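Local atomic coordinates of lactaldehyde dehydrogenase (Methanocaldococcus jannaschii, PDB entry 3PQA), a protein that oxidises lactaldehyde to lactate with NAD, preferred over NADP, as a step in coenzyme F420 biosynthesis. Residues Glu23-Ile28 / Ala81-Lys86; Val204-Val209 / Thr230-Phe235; Lys258-Leu263 / Asp289-Met294. One frame throughout, in Å; residues are numbered along the deposited sequence.

The three contacts follow one another along the chain, and none nests in or crosses another. Interaction 1 comes first. It closes a long, mostly helical loop and ties strand 24-28, near the N terminus, to the end of helix 73-84. Interaction 2 closes a much shorter loop around strand 216-220, joining helix 201-210 to the end of helix 223-232 in the nucleotide-binding part of the fold. Interaction 3 closes the last loop, around strand 278-284, and pairs helices 256-268 and 288-300 beside the second large sheet. Interactions 2 and 3 lie on opposite sides of the chain's centre, with their own centres about 43 Å apart.

Interaction 1: Glu23-Ile28 / Ala81-Lys86; sequences EVIKKI and AIDAGK
Asp83 OD2 accepts a hydrogen bond from Leu171 N, at the first residue of helix 171-186. The other carboxylate oxygen, Asp83 OD1, is 4.1 Å from Ile25 CD1. The positive end of that helix would probably steady the negative charge of this buried group. Asp83 thus serves as a polar link to a third element while its flank meets an apolar side chain.

The contact itself is carried mainly by one methyl, Ile25 CD1. It touches Ile82 CG2 at 3.6 Å and Ile82 O at 3.7 Å. The same methyl comes within 3.9 Å of Asp83 CA, so it rests on the helix backbone as well as on a side chain. Ile25 reaches this far because its CG1 branch runs out extended (chi2 165°). In Ile82 the gamma methyl does the touching, being anti to the backbone N while CG1 takes the other direction. The two isoleucines cross obliquely.

No hydrogen bond joins the two segments, and the buried surface is small. Gly85 is the first residue past the helix to leave helical angles, with a positive phi of 70°. Ile25 has helix-like backbone angles within its strand, and both Ile25 and Lys26 bond to Val16. This is consistent with a classic beta bulge. Side chains of Ile25, Lys26 and Ile28 all touch Leu171. The arrangement is that of a two-stranded antiparallel ribbon, 14-17 with 24-28, laid over the C-terminal end of helix 73-84 and the start of helix 171-186.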
loop_
_atom_site.group_PDB
_atom_site.type_symbol
_atom_site.label_atom_id
_atom_site.label_comp_id
_atom_site.label_asym_id
_atom_site.label_seq_id
_atom_site.Cartn_x
_atom_site.Cartn_y
_atom_site.Cartn_z
ATOM N N GLU B 23 33.997 -38.630 -1.883
ATOM C CA GLU B 23 33.275 -39.894 -1.789
ATOM C C GLU B 23 31.853 -39.760 -2.314
ATOM O O GLU B 23 31.222 -38.699 -2.175
ATOM C CB GLU B 23 33.247 -40.379 -0.337
ATOM C CG GLU B 23 34.634 -40.690 0.216
ATOM C CD GLU B 23 34.594 -41.479 1.506
ATOM O OE1 GLU B 23 33.897 -41.053 2.449
ATOM O OE2 GLU B 23 35.272 -42.531 1.579
ATOM N N VAL B 24 31.364 -40.838 -2.925
ATOM C CA VAL B 24 29.967 -40.945 -3.324
ATOM C C VAL B 24 29.156 -41.185 -2.057
ATOM O O VAL B 24 29.335 -42.202 -1.390
ATOM C CB VAL B 24 29.749 -42.096 -4.354
ATOM C CG1 VAL B 24 28.261 -42.271 -4.689
ATOM C CG2 VAL B 24 30.560 -41.843 -5.634
ATOM N N ILE B 25 28.279 -40.235 -1.723
ATOM C CA ILE B 25 27.412 -40.332 -0.546
ATOM C C ILE B 25 26.311 -41.345 -0.841
ATOM O O ILE B 25 26.060 -42.257 -0.049
ATOM C CB ILE B 25 26.747 -38.970 -0.190
ATOM C CG1 ILE B 25 27.792 -37.874 0.025
ATOM C CG2 ILE B 25 25.860 -39.108 1.051
ATOM C CD1 ILE B 25 27.209 -36.467 0.018
ATOM N N LYS B 26 25.662 -41.175 -1.991
ATOM C CA LYS B 26 24.660 -42.121 -2.470
ATOM C C LYS B 26 24.329 -41.886 -3.932
ATOM O O LYS B 26 24.891 -41.002 -4.577
ATOM C CB LYS B 26 23.386 -42.053 -1.631
ATOM C CG LYS B 26 22.699 -40.692 -1.635
ATOM C CD LYS B 26 21.296 -40.809 -1.090
ATOM C CE LYS B 26 21.275 -41.278 0.357
ATOM N NZ LYS B 26 19.891 -41.692 0.717
ATOM N N LYS B 27 23.421 -42.708 -4.441
ATOM C CA LYS B 27 22.961 -42.610 -5.807
ATOM C C LYS B 27 21.461 -42.353 -5.793
ATOM O O LYS B 27 20.722 -42.950 -5.005
ATOM C CB LYS B 27 23.321 -43.879 -6.591
ATOM C CG LYS B 27 24.816 -43.989 -6.951
ATOM C CD LYS B 27 25.148 -45.287 -7.701
ATOM C CE LYS B 27 24.546 -45.325 -9.116
ATOM N NZ LYS B 27 25.344 -44.559 -10.126
ATOM N N ILE B 28 21.017 -41.425 -6.631
ATOM C CA ILE B 28 19.621 -41.019 -6.650
ATOM C C ILE B 28 19.035 -41.170 -8.056
ATOM O O ILE B 28 19.783 -41.384 -9.023
ATOM C CB ILE B 28 19.464 -39.563 -6.127
ATOM C CG1 ILE B 28 20.105 -38.561 -7.093
ATOM C CG2 ILE B 28 20.040 -39.439 -4.718
ATOM C CD1 ILE B 28 19.785 -37.115 -6.775
ATOM N N ALA B 81 26.311 -29.760 5.184
ATOM C CA ALA B 81 27.755 -29.869 5.383
ATOM C C ALA B 81 28.346 -30.948 4.487
ATOM O O ALA B 81 29.334 -30.716 3.787
ATOM C CB ALA B 81 28.073 -30.153 6.844
ATOM N N ILE B 82 27.720 -32.119 4.500
ATOM C CA ILE B 82 28.222 -33.284 3.781
ATOM C C ILE B 82 28.041 -33.168 2.262
ATOM O O ILE B 82 28.951 -33.500 1.499
ATOM C CB ILE B 82 27.575 -34.590 4.354
ATOM C CG1 ILE B 82 28.085 -34.838 5.780
ATOM C CG2 ILE B 82 27.860 -35.802 3.470
ATOM C CD1 ILE B 82 27.220 -35.802 6.601
ATOM N N ASP B 83 26.878 -32.678 1.832
ATOM C CA ASP B 83 26.496 -32.683 0.418
ATOM C C ASP B 83 26.930 -31.408 -0.307
ATOM O O ASP B 83 27.451 -31.470 -1.420
ATOM C CB ASP B 83 24.971 -32.905 0.310
ATOM C CG ASP B 83 24.480 -33.126 -1.115
ATOM O OD1 ASP B 83 25.275 -33.434 -2.019
ATOM O OD2 ASP B 83 23.249 -32.998 -1.327
ATOM N N ALA B 84 26.703 -30.258 0.324
ATOM C CA ALA B 84 27.038 -28.968 -0.272
ATOM C C ALA B 84 28.417 -28.458 0.153
ATOM O O ALA B 84 28.890 -27.448 -0.361
ATOM C CB ALA B 84 25.944 -27.922 0.059
ATOM N N GLY B 85 29.054 -29.158 1.087
ATOM C CA GLY B 85 30.352 -28.721 1.619
ATOM C C GLY B 85 30.279 -27.478 2.483
ATOM O O GLY B 85 31.266 -26.765 2.638
ATOM N N LYS B 86 29.104 -27.219 3.054
ATOM C CA LYS B 86 28.857 -25.976 3.780
ATOM C C LYS B 86 29.250 -26.115 5.237
ATOM O O LYS B 86 28.730 -26.979 5.931
ATOM C CB LYS B 86 27.374 -25.590 3.665
ATOM C CG LYS B 86 27.035 -24.285 4.395
ATOM C CD LYS B 86 25.626 -23.799 4.041
ATOM C CE LYS B 86 25.553 -23.436 2.572
ATOM N NZ LYS B 86 24.466 -22.465 2.271
#

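Interaction 2: Val204-Val209 / Thr230-Phe235; sequences VGDEIV and TKKAGF
Val209 and Ala233 form the tight, buried part of this contact, where the two backbones come closest. Val209 O lies 3.6 Å from Ala233 CA. Val209 CG1 is 3.9 Å from the same Ala233 CA and 4.2 Å from Ala233 CB. This methyl is turned there by a chi1 of 172°, which sets it anti to the backbone N. It also packs on the aliphatic start of Lys232, with Val209 CG1 4.2 Å from Lys232 CB. The small side chain of Ala233 probably helps the backbones come this close. Lys236 NZ then bonds to both Val209 O and Ala233 O, so one amine bridges the two backbones.

The other part is looser and lies towards solvent. Here Lys232 bends back at chi3 and chi4 and meets Asp206 at about a right angle. The model gives a salt bridge from Lys232 NZ to Asp206 OD1, but that oxygen is crowded and its position is doubtful. A water donates to Asp206 OD2 and accepts only a weak bond from Lys232 NZ at 3.4 Å. Asp206 OD2 also pairs with Arg33 NH1, which is shared with Glu207 OE1. An alanine in place of Asp206 takes away the carboxylate, so Arg33 would probably be held by Glu207 alone of these two acids and the end of Lys232 would be freer to turn.

Val209 is about 7 Å, side chain to side chain, from Val225, which by similarity binds NAD. Thr230 packs on Gly234 of a second subunit. Ile208 lies on strand 160-165 and Ala233 on strand 237-241, so the contact joins neighbouring helices of the parallel alpha/beta, Rossmann-type domain.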
loop_
_atom_site.group_PDB
_atom_site.type_symbol
_atom_site.label_atom_id
_atom_site.label_comp_id
_atom_site.label_asym_id
_atom_site.label_seq_id
_atom_site.Cartn_x
_atom_site.Cartn_y
_atom_site.Cartn_z
ATOM N N VAL B 204 16.114 -32.649 -17.384
ATOM C CA VAL B 204 14.963 -32.401 -16.515
ATOM C C VAL B 204 14.697 -30.892 -16.394
ATOM O O VAL B 204 13.564 -30.435 -16.584
ATOM C CB VAL B 204 15.181 -33.033 -15.115
ATOM C CG1 VAL B 204 14.008 -32.729 -14.202
ATOM C CG2 VAL B 204 15.391 -34.535 -15.221
ATOM N N GLY B 205 15.747 -30.128 -16.093
ATOM C CA GLY B 205 15.643 -28.662 -16.050
ATOM C C GLY B 205 15.189 -28.109 -17.393
ATOM O O GLY B 205 14.263 -27.303 -17.462
ATOM N N ASP B 206 15.819 -28.578 -18.471
ATOM C CA ASP B 206 15.448 -28.157 -19.823
ATOM C C ASP B 206 13.975 -28.433 -20.158
ATOM O O ASP B 206 13.302 -27.590 -20.763
ATOM C CB ASP B 206 16.350 -28.835 -20.859
ATOM C CG ASP B 206 16.102 -28.330 -22.263
ATOM O OD1 ASP B 206 16.523 -27.188 -22.560
ATOM O OD2 ASP B 206 15.473 -29.059 -23.056
ATOM N N GLU B 207 13.480 -29.616 -19.784
ATOM C CA GLU B 207 12.086 -29.963 -20.049
ATOM C C GLU B 207 11.115 -29.045 -19.294
ATOM O O GLU B 207 10.096 -28.663 -19.842
ATOM C CB GLU B 207 11.790 -31.450 -19.759
ATOM C CG GLU B 207 10.368 -31.884 -20.144
ATOM C CD GLU B 207 10.023 -31.594 -21.605
ATOM O OE1 GLU B 207 10.919 -31.678 -22.468
ATOM O OE2 GLU B 207 8.850 -31.294 -21.897
ATOM N N ILE B 208 11.450 -28.674 -18.059
ATOM C CA ILE B 208 10.613 -27.763 -17.283
ATOM C C ILE B 208 10.528 -26.388 -17.959
ATOM O O ILE B 208 9.453 -25.785 -18.034
ATOM C CB ILE B 208 11.130 -27.613 -15.831
ATOM C CG1 ILE B 208 10.939 -28.934 -15.068
ATOM C CG2 ILE B 208 10.421 -26.455 -15.115
ATOM C CD1 ILE B 208 11.491 -28.926 -13.640
ATOM N N VAL B 209 11.662 -25.928 -18.478
ATOM C CA VAL B 209 11.753 -24.632 -19.160
ATOM C C VAL B 209 10.965 -24.606 -20.460
ATOM O O VAL B 209 10.237 -23.646 -20.726
ATOM C CB VAL B 209 13.230 -24.240 -19.423
ATOM C CG1 VAL B 209 13.339 -23.007 -20.302
ATOM C CG2 VAL B 209 13.959 -24.004 -18.108
ATOM N N THR B 230 15.868 -17.365 -21.089
ATOM C CA THR B 230 15.120 -16.299 -21.806
ATOM C C THR B 230 14.902 -16.628 -23.293
ATOM O O THR B 230 13.894 -16.213 -23.882
ATOM C CB THR B 230 15.723 -14.859 -21.640
ATOM O OG1 THR B 230 16.965 -14.748 -22.345
ATOM C CG2 THR B 230 15.940 -14.512 -20.177
ATOM N N LYS B 231 15.814 -17.412 -23.879
ATOM C CA LYS B 231 15.733 -17.792 -25.299
ATOM C C LYS B 231 14.918 -19.068 -25.556
ATOM O O LYS B 231 14.562 -19.359 -26.702
ATOM C CB LYS B 231 17.136 -17.936 -25.914
ATOM C CG LYS B 231 18.013 -16.696 -25.774
ATOM C CD LYS B 231 19.380 -16.898 -26.428
ATOM C CE LYS B 231 20.389 -15.852 -25.963
ATOM N NZ LYS B 231 19.864 -14.447 -26.041
ATOM N N LYS B 232 14.622 -19.825 -24.504
ATOM C CA LYS B 232 13.970 -21.128 -24.668
ATOM C C LYS B 232 12.606 -21.254 -23.989
ATOM O O LYS B 232 11.843 -22.166 -24.319
ATOM C CB LYS B 232 14.876 -22.249 -24.148
ATOM C CG LYS B 232 16.053 -22.591 -25.039
ATOM C CD LYS B 232 16.977 -23.589 -24.346
ATOM C CE LYS B 232 16.310 -24.951 -24.136
ATOM N NZ LYS B 232 16.521 -25.958 -25.230
ATOM N N ALA B 233 12.309 -20.361 -23.041
ATOM C CA ALA B 233 11.097 -20.483 -22.226
ATOM C C ALA B 233 9.799 -20.280 -23.010
ATOM O O ALA B 233 8.793 -20.938 -22.726
ATOM C CB ALA B 233 11.157 -19.527 -21.021
ATOM N N GLY B 234 9.819 -19.381 -23.991
ATOM C CA GLY B 234 8.616 -19.080 -24.764
ATOM C C GLY B 234 7.623 -18.269 -23.950
ATOM O O GLY B 234 8.014 -17.445 -23.111
ATOM N N PHE B 235 6.338 -18.523 -24.183
ATOM C CA PHE B 235 5.263 -17.766 -23.550
ATOM C C PHE B 235 5.023 -18.234 -22.100
ATOM O O PHE B 235 4.073 -18.957 -21.812
ATOM C CB PHE B 235 3.988 -17.903 -24.388
ATOM C CG PHE B 235 3.022 -16.748 -24.260
ATOM C CD1 PHE B 235 2.704 -16.200 -23.017
ATOM C CD2 PHE B 235 2.390 -16.238 -25.390
ATOM C CE1 PHE B 235 1.789 -15.152 -22.908
ATOM C CE2 PHE B 235 1.480 -15.189 -25.287
ATOM C CZ PHE B 235 1.180 -14.652 -24.045
HETATM O O HOH W 1 14.898 -28.948 -25.472
#

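Interaction 3: Lys258-Leu263 / Asp289-Met294; sequences KAVNAL and DKFIEM
Val260 and Phe291 run alongside each other, pointing opposite ways, between the two helices. Val260 CG2 is 3.6 Å from Phe291 CE1 and 3.8 Å from Met294 CB. With CG1 anti to the backbone N (chi1 171°) and CG2 anti to the carbonyl carbon, the two methyls of Val260 meet different partners. Val260 CG1 lies 3.9 Å from Met294 O.

Phe291 does not start out aimed at the other helix. Its CG is anti to the backbone N (chi1 173°), and this carries the ring across to the partner. Leu263 comes in at about a right angle to it, with Leu263 CD1 3.6 Å from Phe291 CZ. Val260 CG2 and Leu263 CD1 both come to the ring obliquely.

The CB of Met294 points toward the other helix, and the bend at chi3 turns CE the same way, toward the start of helix 256-268, where the side chain touches Leu256 and Asn257. The ring of Phe291 also meets that of Phe295, one turn on, with the planes nearly parallel.

No hydrogen bond joins the segments. The axes of segments 258-263 and 289-294 cross at -45° and come within 10.2 Å. Leu263 and Phe291 both pack on Ile281 of strand 278-284. Helix 256-268 joins the parallel neighbours 246-250 and 278-284 in a beta-alpha-beta crossover, here in the catalytic domain of an aldehyde dehydrogenase, with helix 288-300 packed beside it.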
loop_
_atom_site.group_PDB
_atom_site.type_symbol
_atom_site.label_atom_id
_atom_site.label_comp_id
_atom_site.label_asym_id
_atom_site.label_seq_id
_atom_site.Cartn_x
_atom_site.Cartn_y
_atom_site.Cartn_z
ATOM N N LYS B 258 35.707 -1.974 10.741
ATOM C CA LYS B 258 34.368 -2.450 10.371
ATOM C C LYS B 258 34.310 -2.931 8.926
ATOM O O LYS B 258 33.675 -3.955 8.630
ATOM C CB LYS B 258 33.318 -1.355 10.588
ATOM C CG LYS B 258 33.246 -0.877 12.024
ATOM C CD LYS B 258 31.848 -0.932 12.579
ATOM C CE LYS B 258 31.839 -0.537 14.055
ATOM N NZ LYS B 258 31.588 0.926 14.246
ATOM N N ALA B 259 34.941 -2.175 8.027
ATOM C CA ALA B 259 34.952 -2.542 6.617
ATOM C C ALA B 259 35.661 -3.892 6.417
ATOM O O ALA B 259 35.163 -4.773 5.710
ATOM C CB ALA B 259 35.595 -1.466 5.785
ATOM N N VAL B 260 36.809 -4.057 7.065
ATOM C CA VAL B 260 37.553 -5.310 6.976
ATOM C C VAL B 260 36.719 -6.490 7.484
ATOM O O VAL B 260 36.620 -7.514 6.803
ATOM C CB VAL B 260 38.912 -5.224 7.710
ATOM C CG1 VAL B 260 39.568 -6.592 7.804
ATOM C CG2 VAL B 260 39.826 -4.241 6.984
ATOM N N ASN B 261 36.131 -6.353 8.670
ATOM C CA ASN B 261 35.298 -7.425 9.205
ATOM C C ASN B 261 34.144 -7.767 8.270
ATOM O O ASN B 261 33.910 -8.942 7.976
ATOM C CB ASN B 261 34.818 -7.092 10.626
ATOM C CG ASN B 261 35.965 -7.087 11.626
ATOM O OD1 ASN B 261 37.018 -7.695 11.389
ATOM N ND2 ASN B 261 35.773 -6.398 12.747
ATOM N N ALA B 262 33.469 -6.734 7.766
ATOM C CA ALA B 262 32.323 -6.938 6.872
ATOM C C ALA B 262 32.765 -7.594 5.581
ATOM O O ALA B 262 32.053 -8.462 5.058
ATOM C CB ALA B 262 31.607 -5.612 6.579
ATOM N N LEU B 263 33.936 -7.196 5.076
ATOM C CA LEU B 263 34.404 -7.714 3.787
ATOM C C LEU B 263 35.005 -9.105 3.889
ATOM O O LEU B 263 34.967 -9.856 2.918
ATOM C CB LEU B 263 35.348 -6.728 3.080
ATOM C CG LEU B 263 34.655 -5.453 2.569
ATOM C CD1 LEU B 263 35.675 -4.350 2.295
ATOM C CD2 LEU B 263 33.809 -5.729 1.309
ATOM N N ASP B 289 47.063 0.676 1.239
ATOM C CA ASP B 289 48.050 -0.130 1.960
ATOM C C ASP B 289 47.559 -0.598 3.327
ATOM O O ASP B 289 47.747 -1.763 3.678
ATOM C CB ASP B 289 49.386 0.612 2.121
ATOM C CG ASP B 289 50.062 0.905 0.795
ATOM O OD1 ASP B 289 49.918 0.122 -0.166
ATOM O OD2 ASP B 289 50.776 1.926 0.731
ATOM N N LYS B 290 46.960 0.305 4.105
ATOM C CA LYS B 290 46.489 -0.051 5.435
ATOM C C LYS B 290 45.346 -1.044 5.341
ATOM O O LYS B 290 45.305 -2.017 6.093
ATOM C CB LYS B 290 46.025 1.175 6.207
ATOM C CG LYS B 290 47.129 2.121 6.604
ATOM C CD LYS B 290 46.559 3.242 7.485
ATOM C CE LYS B 290 45.389 3.961 6.795
ATOM N NZ LYS B 290 44.250 4.122 7.731
ATOM N N PHE B 291 44.426 -0.799 4.410
ATOM C CA PHE B 291 43.298 -1.702 4.250
ATOM C C PHE B 291 43.761 -3.088 3.826
ATOM O O PHE B 291 43.333 -4.077 4.399
ATOM C CB PHE B 291 42.276 -1.196 3.240
ATOM C CG PHE B 291 41.199 -2.202 2.962
ATOM C CD1 PHE B 291 40.106 -2.310 3.810
ATOM C CD2 PHE B 291 41.313 -3.082 1.890
ATOM C CE1 PHE B 291 39.118 -3.269 3.576
ATOM C CE2 PHE B 291 40.337 -4.046 1.635
ATOM C CZ PHE B 291 39.239 -4.146 2.477
ATOM N N ILE B 292 44.630 -3.154 2.817
ATOM C CA ILE B 292 45.135 -4.437 2.331
ATOM C C ILE B 292 45.829 -5.235 3.448
ATOM O O ILE B 292 45.557 -6.415 3.627
ATOM C CB ILE B 292 46.028 -4.273 1.081
ATOM C CG1 ILE B 292 45.173 -3.860 -0.127
ATOM C CG2 ILE B 292 46.796 -5.570 0.792
ATOM C CD1 ILE B 292 45.967 -3.306 -1.335
ATOM N N GLU B 293 46.703 -4.580 4.205
ATOM C CA GLU B 293 47.392 -5.245 5.306
ATOM C C GLU B 293 46.391 -5.825 6.316
ATOM O O GLU B 293 46.506 -6.991 6.712
ATOM C CB GLU B 293 48.368 -4.289 6.005
ATOM C CG GLU B 293 49.151 -4.942 7.128
ATOM C CD GLU B 293 49.861 -3.949 8.038
ATOM O OE1 GLU B 293 50.558 -4.409 8.954
ATOM O OE2 GLU B 293 49.710 -2.723 7.860
ATOM N N MET B 294 45.404 -5.017 6.714
ATOM C CA MET B 294 44.395 -5.454 7.680
ATOM C C MET B 294 43.570 -6.628 7.121
ATOM O O MET B 294 43.296 -7.599 7.825
ATOM C CB MET B 294 43.468 -4.290 8.092
ATOM C CG MET B 294 44.154 -3.106 8.811
ATOM S SD MET B 294 43.145 -1.583 8.888
ATOM C CE MET B 294 41.857 -2.109 9.990
#